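Local coordinates for type 2A phosphatase-associated protein 42 (Saccharomyces cerevisiae, PDB 2V0P), which inhibits the PP2A-like phosphatase SIT4, associates with PP2A catalytic subunits and takes part in negative regulation of TOR signalling in response to the available nitrogen source, at residues Asn44-Ile49 / Leu73-Tyr78; Ser110-Leu115 / Gly133-Arg138; Pro126-Lys131 / Asp214-Ile219. All blocks are in the same frame, centred on the assembly; numbering follows the deposited sequence.

Contact 1: residues Asn44-Ile49 / Leu73-Tyr78; sequences NLKTAI and LAVDYY
Lys46, on helix 29-52, and Val75, on helix 75-83, mark the closest approach of the two backbones, their CA atoms lying 6.6 Å apart. The contact is a compact example of a lysine serving two purposes, with an apolar stem and a charged end. Because its CG is set anti to the backbone N (chi1 -178°) and the chain stays extended beyond it, the stem runs out past Val75 before the amino group arrives beside Asp76. On the way CD passes CG2 of Val75 at 4.1 Å, at a slant that keeps the methylene groups against the valine.

At the end of the stem, Lys46 NZ meets Asp76 OD1 at 2.6 Å in a hydrogen-bonded salt bridge. The approach uses the syn lone pair of OD1, on the side of the other carboxylate oxygen, and OD2 accordingly lies 3.5 Å from the same NZ. The two side chains meet at about a right angle. This pairing supplies a counter-charge to a buried residue; the position of Asp76 near the N-terminal end of helix 75-83 would probably also favour the negative charge. One turn after Lys46, Ile49 adds a looser apolar touch, its CD1 standing 4.4 Å from CG1 of Val75.

Other helices enclose the pair within the tetratricopeptide repeat-like N-terminal domain. Lys46 also makes a cation-pi contact with Phe50, and Leu45 packs on Phe8 and Ile11 of helix 4-19. Asp76 touches Asn113 and Phe114 of helix 93-120, while Tyr77 stacks its ring with Phe211 of helix 199-231, placing helix 75-83 between helix 29-52 and the later helices.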
loop_
_atom_site.group_PDB
_atom_site.type_symbol
_atom_site.label_atom_id
_atom_site.label_comp_id
_atom_site.label_asym_id
_atom_site.label_seq_id
_atom_site.Cartn_x
_atom_site.Cartn_y
_atom_site.Cartn_z
ATOM N N ASN A 44 27.775 -2.252 18.874
ATOM C CA ASN A 44 28.872 -2.441 19.801
ATOM C C ASN A 44 28.440 -2.044 21.187
ATOM O O ASN A 44 28.765 -2.735 22.139
ATOM C CB ASN A 44 30.102 -1.668 19.318
ATOM C CG ASN A 44 30.878 -2.447 18.298
ATOM O OD1 ASN A 44 30.695 -3.658 18.186
ATOM N ND2 ASN A 44 31.769 -1.780 17.565
ATOM N N LEU A 45 27.609 -0.998 21.258
ATOM C CA LEU A 45 27.079 -0.458 22.536
ATOM C C LEU A 45 26.082 -1.372 23.209
ATOM O O LEU A 45 26.197 -1.672 24.450
ATOM C CB LEU A 45 26.568 0.945 22.329
ATOM C CG LEU A 45 26.099 1.784 23.494
ATOM C CD1 LEU A 45 27.258 1.952 24.488
ATOM C CD2 LEU A 45 25.617 3.116 22.975
ATOM N N LYS A 46 25.169 -1.927 22.404
ATOM C CA LYS A 46 24.312 -2.942 22.894
ATOM C C LYS A 46 25.054 -4.091 23.550
ATOM O O LYS A 46 24.691 -4.502 24.633
ATOM C CB LYS A 46 23.414 -3.470 21.788
ATOM C CG LYS A 46 22.481 -4.500 22.289
ATOM C CD LYS A 46 21.353 -4.760 21.340
ATOM C CE LYS A 46 20.680 -6.067 21.715
ATOM N NZ LYS A 46 19.330 -6.170 21.082
ATOM N N THR A 47 26.069 -4.632 22.879
ATOM C CA THR A 47 26.928 -5.684 23.448
ATOM C C THR A 47 27.593 -5.273 24.792
ATOM O O THR A 47 27.541 -5.995 25.787
ATOM C CB THR A 47 27.979 -6.134 22.385
ATOM O OG1 THR A 47 27.273 -6.733 21.298
ATOM C CG2 THR A 47 28.943 -7.167 22.952
ATOM N N ALA A 48 28.186 -4.095 24.794
ATOM C CA ALA A 48 28.782 -3.502 25.962
ATOM C C ALA A 48 27.778 -3.402 27.139
ATOM O O ALA A 48 28.087 -3.877 28.252
ATOM C CB ALA A 48 29.397 -2.165 25.622
ATOM N N ILE A 49 26.627 -2.796 26.911
ATOM C CA ILE A 49 25.586 -2.619 27.932
ATOM C C ILE A 49 24.848 -3.903 28.282
ATOM O O ILE A 49 24.875 -4.290 29.420
ATOM C CB ILE A 49 24.559 -1.510 27.570
ATOM C CG1 ILE A 49 25.243 -0.178 27.256
ATOM C CG2 ILE A 49 23.524 -1.331 28.678
ATOM C CD1 ILE A 49 24.384 0.697 26.378
ATOM N N LEU A 73 17.346 1.236 27.466
ATOM C CA LEU A 73 16.281 0.336 27.096
ATOM C C LEU A 73 15.878 0.737 25.630
ATOM O O LEU A 73 15.251 -0.038 24.907
ATOM C CB LEU A 73 15.094 0.560 28.043
ATOM C CG LEU A 73 15.189 -0.027 29.472
ATOM C CD1 LEU A 73 13.989 0.342 30.337
ATOM C CD2 LEU A 73 15.370 -1.545 29.460
ATOM N N ALA A 74 16.206 1.939 25.231
ATOM C CA ALA A 74 15.925 2.369 23.787
ATOM C C ALA A 74 16.964 2.010 22.679
ATOM O O ALA A 74 16.790 2.392 21.494
ATOM C CB ALA A 74 15.608 3.752 23.718
ATOM N N VAL A 75 18.008 1.293 23.031
ATOM C CA VAL A 75 19.006 0.923 22.046
ATOM C C VAL A 75 18.342 0.172 20.841
ATOM O O VAL A 75 18.574 0.518 19.763
ATOM C CB VAL A 75 20.186 0.117 22.575
ATOM C CG1 VAL A 75 20.839 0.775 23.796
ATOM C CG2 VAL A 75 19.857 -1.286 22.844
ATOM N N ASP A 76 17.484 -0.798 21.074
ATOM C CA ASP A 76 16.825 -1.454 19.960
ATOM C C ASP A 76 15.902 -0.526 19.162
ATOM O O ASP A 76 15.752 -0.740 17.940
ATOM C CB ASP A 76 16.078 -2.657 20.428
ATOM C CG ASP A 76 16.983 -3.704 20.996
ATOM O OD1 ASP A 76 17.962 -4.040 20.309
ATOM O OD2 ASP A 76 16.700 -4.169 22.126
ATOM N N TYR A 77 15.279 0.480 19.820
ATOM C CA TYR A 77 14.473 1.419 19.129
ATOM C C TYR A 77 15.346 2.165 18.085
ATOM O O TYR A 77 14.954 2.291 16.926
ATOM C CB TYR A 77 13.782 2.412 20.048
ATOM C CG TYR A 77 13.086 3.586 19.415
ATOM C CD1 TYR A 77 11.843 3.449 18.696
ATOM C CD2 TYR A 77 13.610 4.866 19.537
ATOM C CE1 TYR A 77 11.230 4.558 18.150
ATOM C CE2 TYR A 77 12.964 5.927 19.002
ATOM C CZ TYR A 77 11.745 5.729 18.288
ATOM O OH TYR A 77 11.140 6.777 17.772
ATOM N N TYR A 78 16.517 2.632 18.529
ATOM C CA TYR A 78 17.354 3.422 17.715
ATOM C C TYR A 78 17.955 2.528 16.548
ATOM O O TYR A 78 18.154 3.013 15.480
ATOM C CB TYR A 78 18.437 4.109 18.584
ATOM C CG TYR A 78 17.925 5.400 19.164
ATOM C CD1 TYR A 78 17.560 5.497 20.475
ATOM C CD2 TYR A 78 17.729 6.503 18.345
ATOM C CE1 TYR A 78 17.084 6.649 20.982
ATOM C CE2 TYR A 78 17.216 7.676 18.841
ATOM C CZ TYR A 78 16.902 7.735 20.171
ATOM O OH TYR A 78 16.414 8.898 20.699
#

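Contact 2: residues Ser110-Leu115 / Gly133-Arg138; sequences SFINFL and GNFKDR
Asn113 presents its OD1 to the end of Arg138, and the two side chains cross at about a right angle. The guanidinium group grips this one oxygen end-on with two nitrogens: NH1 lies 2.7 Å from Asn113 OD1 and NH2 3.0 Å from the same atom. The oxygen sits close to the guanidinium plane, but the amide is turned 65° against it. One oxygen cannot lie in line with both N-H groups, and neither bond is straight, 147° at NH1 and 136° at NH2. Kinks at chi2 and chi3 shape the arginine chain, which runs antiparallel alongside Ile112. CG2 of Ile112 lies over one guanidinium face and also touches Arg138 CG at 3.7 Å. The other branch of the isoleucine reaches Phe135, with Ile112 CD1 set obliquely 3.9 Å from the ring atom CE2. Replacing Arg138 with an alanine would probably leave Asn113 OD1 without either of these two donors and uncover CG2 of Ile112. The loop following helix 126-133 is thus laid back on helix 93-120 by mixed chemistry: apolar contact of buried Ile112 with Phe135 and the arginine stem, and a forked polar bond in which the cation meets a neutral amide oxygen, a charge-dipole pairing.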
loop_
_atom_site.group_PDB
_atom_site.type_symbol
_atom_site.label_atom_id
_atom_site.label_comp_id
_atom_site.label_asym_id
_atom_site.label_seq_id
_atom_site.Cartn_x
_atom_site.Cartn_y
_atom_site.Cartn_z
ATOM N N SER A 110 14.380 -5.354 15.236
ATOM C CA SER A 110 14.877 -4.481 16.280
ATOM C C SER A 110 13.713 -3.803 17.007
ATOM O O SER A 110 13.699 -3.728 18.227
ATOM C CB SER A 110 15.843 -3.423 15.781
ATOM O OG SER A 110 17.076 -3.972 15.498
ATOM N N PHE A 111 12.772 -3.290 16.242
ATOM C CA PHE A 111 11.579 -2.647 16.822
ATOM C C PHE A 111 10.856 -3.612 17.740
ATOM O O PHE A 111 10.430 -3.220 18.797
ATOM C CB PHE A 111 10.656 -2.090 15.706
ATOM C CG PHE A 111 11.086 -0.762 15.161
ATOM C CD1 PHE A 111 11.272 0.326 16.003
ATOM C CD2 PHE A 111 11.222 -0.569 13.782
ATOM C CE1 PHE A 111 11.670 1.550 15.529
ATOM C CE2 PHE A 111 11.626 0.647 13.292
ATOM C CZ PHE A 111 11.859 1.745 14.181
ATOM N N ILE A 112 10.736 -4.875 17.344
ATOM C CA ILE A 112 10.058 -5.873 18.162
ATOM C C ILE A 112 10.840 -6.289 19.455
ATOM O O ILE A 112 10.276 -6.423 20.536
ATOM C CB ILE A 112 9.548 -7.055 17.294
ATOM C CG1 ILE A 112 8.526 -6.498 16.249
ATOM C CG2 ILE A 112 8.927 -8.120 18.142
ATOM C CD1 ILE A 112 7.928 -7.541 15.347
ATOM N N ASN A 113 12.146 -6.444 19.300
ATOM C CA ASN A 113 13.083 -6.538 20.421
ATOM C C ASN A 113 12.835 -5.436 21.463
ATOM O O ASN A 113 12.648 -5.744 22.590
ATOM C CB ASN A 113 14.523 -6.474 19.876
ATOM C CG ASN A 113 14.921 -7.723 19.161
ATOM O OD1 ASN A 113 14.210 -8.687 19.199
ATOM N ND2 ASN A 113 16.107 -7.726 18.523
ATOM N N PHE A 114 12.761 -4.176 21.034
ATOM C CA PHE A 114 12.516 -3.041 21.868
ATOM C C PHE A 114 11.185 -3.206 22.673
ATOM O O PHE A 114 11.212 -3.069 23.817
ATOM C CB PHE A 114 12.537 -1.773 21.058
ATOM C CG PHE A 114 12.103 -0.528 21.801
ATOM C CD1 PHE A 114 12.784 -0.087 22.964
ATOM C CD2 PHE A 114 11.051 0.236 21.325
ATOM C CE1 PHE A 114 12.383 1.043 23.641
ATOM C CE2 PHE A 114 10.662 1.448 22.014
ATOM C CZ PHE A 114 11.337 1.824 23.196
ATOM N N LEU A 115 10.065 -3.529 22.023
ATOM C CA LEU A 115 8.787 -3.682 22.689
ATOM C C LEU A 115 8.804 -4.866 23.616
ATOM O O LEU A 115 8.248 -4.827 24.705
ATOM C CB LEU A 115 7.605 -3.804 21.655
ATOM C CG LEU A 115 7.477 -2.660 20.661
ATOM C CD1 LEU A 115 6.325 -2.923 19.635
ATOM C CD2 LEU A 115 7.320 -1.273 21.237
ATOM N N GLY A 133 1.201 -8.533 21.111
ATOM C CA GLY A 133 0.649 -9.833 21.356
ATOM C C GLY A 133 -0.030 -10.466 20.151
ATOM O O GLY A 133 -0.085 -11.676 20.053
ATOM N N ASN A 134 -0.539 -9.658 19.238
ATOM C CA ASN A 134 -1.255 -10.194 18.093
ATOM C C ASN A 134 -0.376 -10.930 17.055
ATOM O O ASN A 134 -0.904 -11.579 16.142
ATOM C CB ASN A 134 -2.099 -9.098 17.424
ATOM C CG ASN A 134 -3.282 -8.645 18.287
ATOM O OD1 ASN A 134 -3.822 -9.405 19.091
ATOM N ND2 ASN A 134 -3.692 -7.411 18.097
ATOM N N PHE A 135 0.949 -10.834 17.199
ATOM C CA PHE A 135 1.852 -11.529 16.301
ATOM C C PHE A 135 1.876 -12.990 16.691
ATOM O O PHE A 135 2.315 -13.327 17.785
ATOM C CB PHE A 135 3.262 -10.948 16.344
ATOM C CG PHE A 135 3.325 -9.471 16.081
ATOM C CD1 PHE A 135 2.531 -8.887 15.119
ATOM C CD2 PHE A 135 4.202 -8.670 16.796
ATOM C CE1 PHE A 135 2.593 -7.526 14.880
ATOM C CE2 PHE A 135 4.273 -7.312 16.557
ATOM C CZ PHE A 135 3.471 -6.739 15.598
ATOM N N LYS A 136 1.377 -13.855 15.810
ATOM C CA LYS A 136 1.420 -15.292 16.056
ATOM C C LYS A 136 2.879 -15.745 16.042
ATOM O O LYS A 136 3.278 -16.563 16.858
ATOM C CB LYS A 136 0.562 -16.067 15.046
ATOM C CG LYS A 136 -0.946 -15.888 15.279
ATOM C CD LYS A 136 -1.848 -16.790 14.410
ATOM C CE LYS A 136 -1.972 -16.304 12.947
ATOM N NZ LYS A 136 -2.115 -14.807 12.805
ATOM N N ASP A 137 3.657 -15.176 15.123
ATOM C CA ASP A 137 5.093 -15.411 15.015
ATOM C C ASP A 137 5.836 -14.098 15.183
ATOM O O ASP A 137 5.922 -13.276 14.259
ATOM C CB ASP A 137 5.453 -16.052 13.667
ATOM C CG ASP A 137 6.917 -16.520 13.595
ATOM O OD1 ASP A 137 7.739 -16.131 14.462
ATOM O OD2 ASP A 137 7.242 -17.289 12.655
ATOM N N ARG A 138 6.381 -13.913 16.386
ATOM C CA ARG A 138 7.111 -12.706 16.724
ATOM C C ARG A 138 8.159 -12.367 15.674
ATOM O O ARG A 138 8.404 -11.218 15.423
ATOM C CB ARG A 138 7.722 -12.865 18.129
ATOM C CG ARG A 138 8.622 -11.761 18.601
ATOM C CD ARG A 138 10.054 -12.217 18.595
ATOM N NE ARG A 138 10.794 -11.692 19.737
ATOM C CZ ARG A 138 11.708 -10.734 19.663
ATOM N NH1 ARG A 138 12.019 -10.173 18.483
ATOM N NH2 ARG A 138 12.312 -10.338 20.769
#

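Contact 3: residues Pro126-Lys131 / Asp214-Ile219; sequences PLVGEK and DTINNI
Val128 and Lys131, three residues apart on helix 126-133, both rest on Ile216 of helix 199-231. The nearest CA pair is Val128 and Ile216, 7.2 Å apart. Leu127, at the start of the helix, packs instead on Leu169 and Arg172 of helix 156-186. Val128 follows, and with its CG1 anti to the backbone N (chi1 175°) this methyl meets the end of the isoleucine, 3.9 Å from Ile216 CD1, as the two side chains lie alongside, pointing opposite ways. One turn on, Lys131 lays its methylenes over Ile216: CD of the lysine lies 3.7 Å from CG2 of the isoleucine, and the chain bends only at its last torsion (chi4 -40°). Both branches of Ile216 are therefore in use, CD1 against valine and lysine, CG2 against the lysine. Tyr147 touches Lys131 and Ile216 as well. Within the partner helix, Asn218 ND2 donates to Asp214 OD2 at 3.0 Å, coming from above the carboxylate plane. No hydrogen bond joins the two segments; this buried helix-helix contact depends on shape and apolar burial, to which the lysine contributes its hydrocarbon stem.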
loop_
_atom_site.group_PDB
_atom_site.type_symbol
_atom_site.label_atom_id
_atom_site.label_comp_id
_atom_site.label_asym_id
_atom_site.label_seq_id
_atom_site.Cartn_x
_atom_site.Cartn_y
_atom_site.Cartn_z
ATOM N N PRO A 126 -0.734 -0.694 27.313
ATOM C CA PRO A 126 -1.478 -1.864 26.884
ATOM C C PRO A 126 -1.951 -1.759 25.412
ATOM O O PRO A 126 -2.140 -2.772 24.771
ATOM C CB PRO A 126 -2.622 -1.927 27.873
ATOM C CG PRO A 126 -2.815 -0.531 28.311
ATOM C CD PRO A 126 -1.477 0.097 28.308
ATOM N N LEU A 127 -2.100 -0.545 24.894
ATOM C CA LEU A 127 -2.423 -0.313 23.513
ATOM C C LEU A 127 -1.326 -0.904 22.617
ATOM O O LEU A 127 -1.593 -1.489 21.548
ATOM C CB LEU A 127 -2.555 1.180 23.255
ATOM C CG LEU A 127 -3.062 1.642 21.860
ATOM C CD1 LEU A 127 -3.729 2.999 21.920
ATOM C CD2 LEU A 127 -1.945 1.673 20.831
ATOM N N VAL A 128 -0.080 -0.749 23.056
ATOM C CA VAL A 128 1.037 -1.216 22.249
ATOM C C VAL A 128 1.177 -2.680 22.450
ATOM O O VAL A 128 1.442 -3.412 21.505
ATOM C CB VAL A 128 2.337 -0.460 22.577
ATOM C CG1 VAL A 128 3.541 -1.051 21.800
ATOM C CG2 VAL A 128 2.199 1.000 22.233
ATOM N N GLY A 129 0.996 -3.127 23.684
ATOM C CA GLY A 129 1.101 -4.519 24.036
ATOM C C GLY A 129 0.092 -5.414 23.371
ATOM O O GLY A 129 0.395 -6.563 23.091
ATOM N N GLU A 130 -1.124 -4.899 23.117
ATOM C CA GLU A 130 -2.145 -5.704 22.465
ATOM C C GLU A 130 -1.705 -6.043 21.036
ATOM O O GLU A 130 -1.873 -7.162 20.577
ATOM C CB GLU A 130 -3.461 -4.961 22.452
ATOM C CG GLU A 130 -4.621 -5.839 22.122
ATOM C CD GLU A 130 -5.755 -5.063 21.487
ATOM O OE1 GLU A 130 -5.528 -3.892 21.103
ATOM O OE2 GLU A 130 -6.862 -5.621 21.363
ATOM N N LYS A 131 -1.143 -5.052 20.370
ATOM C CA LYS A 131 -0.562 -5.194 19.033
ATOM C C LYS A 131 0.596 -6.147 19.020
ATOM O O LYS A 131 0.589 -7.079 18.234
ATOM C CB LYS A 131 -0.176 -3.849 18.473
ATOM C CG LYS A 131 -1.337 -2.930 18.258
ATOM C CD LYS A 131 -0.936 -1.730 17.500
ATOM C CE LYS A 131 -1.943 -0.587 17.614
ATOM N NZ LYS A 131 -3.341 -1.054 17.573
ATOM N N ASP A 214 5.533 5.456 18.769
ATOM C CA ASP A 214 6.172 5.729 17.509
ATOM C C ASP A 214 6.474 4.442 16.788
ATOM O O ASP A 214 6.232 4.356 15.620
ATOM C CB ASP A 214 7.511 6.490 17.714
ATOM C CG ASP A 214 8.107 7.011 16.380
ATOM O OD1 ASP A 214 7.353 7.675 15.619
ATOM O OD2 ASP A 214 9.306 6.772 16.104
ATOM N N THR A 215 6.975 3.445 17.502
ATOM C CA THR A 215 7.345 2.108 16.992
ATOM C C THR A 215 6.216 1.450 16.211
ATOM O O THR A 215 6.442 0.888 15.154
ATOM C CB THR A 215 7.864 1.192 18.160
ATOM O OG1 THR A 215 9.077 1.742 18.603
ATOM C CG2 THR A 215 8.145 -0.248 17.755
ATOM N N ILE A 216 4.994 1.526 16.720
ATOM C CA ILE A 216 3.911 0.907 16.004
ATOM C C ILE A 216 3.822 1.509 14.574
ATOM O O ILE A 216 3.693 0.769 13.663
ATOM C CB ILE A 216 2.562 0.977 16.763
ATOM C CG1 ILE A 216 2.601 0.142 18.057
ATOM C CG2 ILE A 216 1.398 0.564 15.841
ATOM C CD1 ILE A 216 2.981 -1.279 17.938
ATOM N N ASN A 217 3.948 2.810 14.433
ATOM C CA ASN A 217 3.961 3.476 13.143
ATOM C C ASN A 217 5.091 3.043 12.245
ATOM O O ASN A 217 4.936 2.937 11.052
ATOM C CB ASN A 217 4.010 4.975 13.278
ATOM C CG ASN A 217 2.667 5.553 13.743
ATOM O OD1 ASN A 217 1.608 5.026 13.436
ATOM N ND2 ASN A 217 2.730 6.627 14.466
ATOM N N ASN A 218 6.249 2.826 12.841
ATOM C CA ASN A 218 7.361 2.413 12.069
ATOM C C ASN A 218 7.234 0.971 11.663
ATOM O O ASN A 218 7.653 0.611 10.544
ATOM C CB ASN A 218 8.671 2.684 12.846
ATOM C CG ASN A 218 8.808 4.094 13.265
ATOM O OD1 ASN A 218 8.384 4.967 12.615
ATOM N ND2 ASN A 218 9.362 4.309 14.457
ATOM N N ILE A 219 6.710 0.124 12.556
ATOM C CA ILE A 219 6.568 -1.252 12.231
ATOM C C ILE A 219 5.525 -1.310 11.024
ATOM O O ILE A 219 5.735 -2.024 10.142
ATOM C CB ILE A 219 6.105 -2.122 13.361
ATOM C CG1 ILE A 219 7.301 -2.383 14.350
ATOM C CG2 ILE A 219 5.648 -3.496 12.856
ATOM C CD1 ILE A 219 6.913 -2.993 15.622
#

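How the contacts relate
Contacts 2 and 3 are close neighbours, their centres about 9 Å apart, whereas the centre of contact 1 lies about 17 Å from that of contact 2 and 20 Å from that of contact 3, on the opposite side of the chain's centre from the latter. Along the chain contact 1 closes before the others open, and contacts 2 and 3 interleave their segments. Three aromatic residues span the gaps: Phe111 packs on Thr215, Asn218 and Ile219, Phe114 meets Tyr77, and Tyr77 OH is probably hydrogen-bonded to Asp214 OD2. Helices 75-83, 93-120 and 199-231 thereby share one interior, tying early and late parts of the all-helical, tetratricopeptide repeat-like N-terminal domain into one unit.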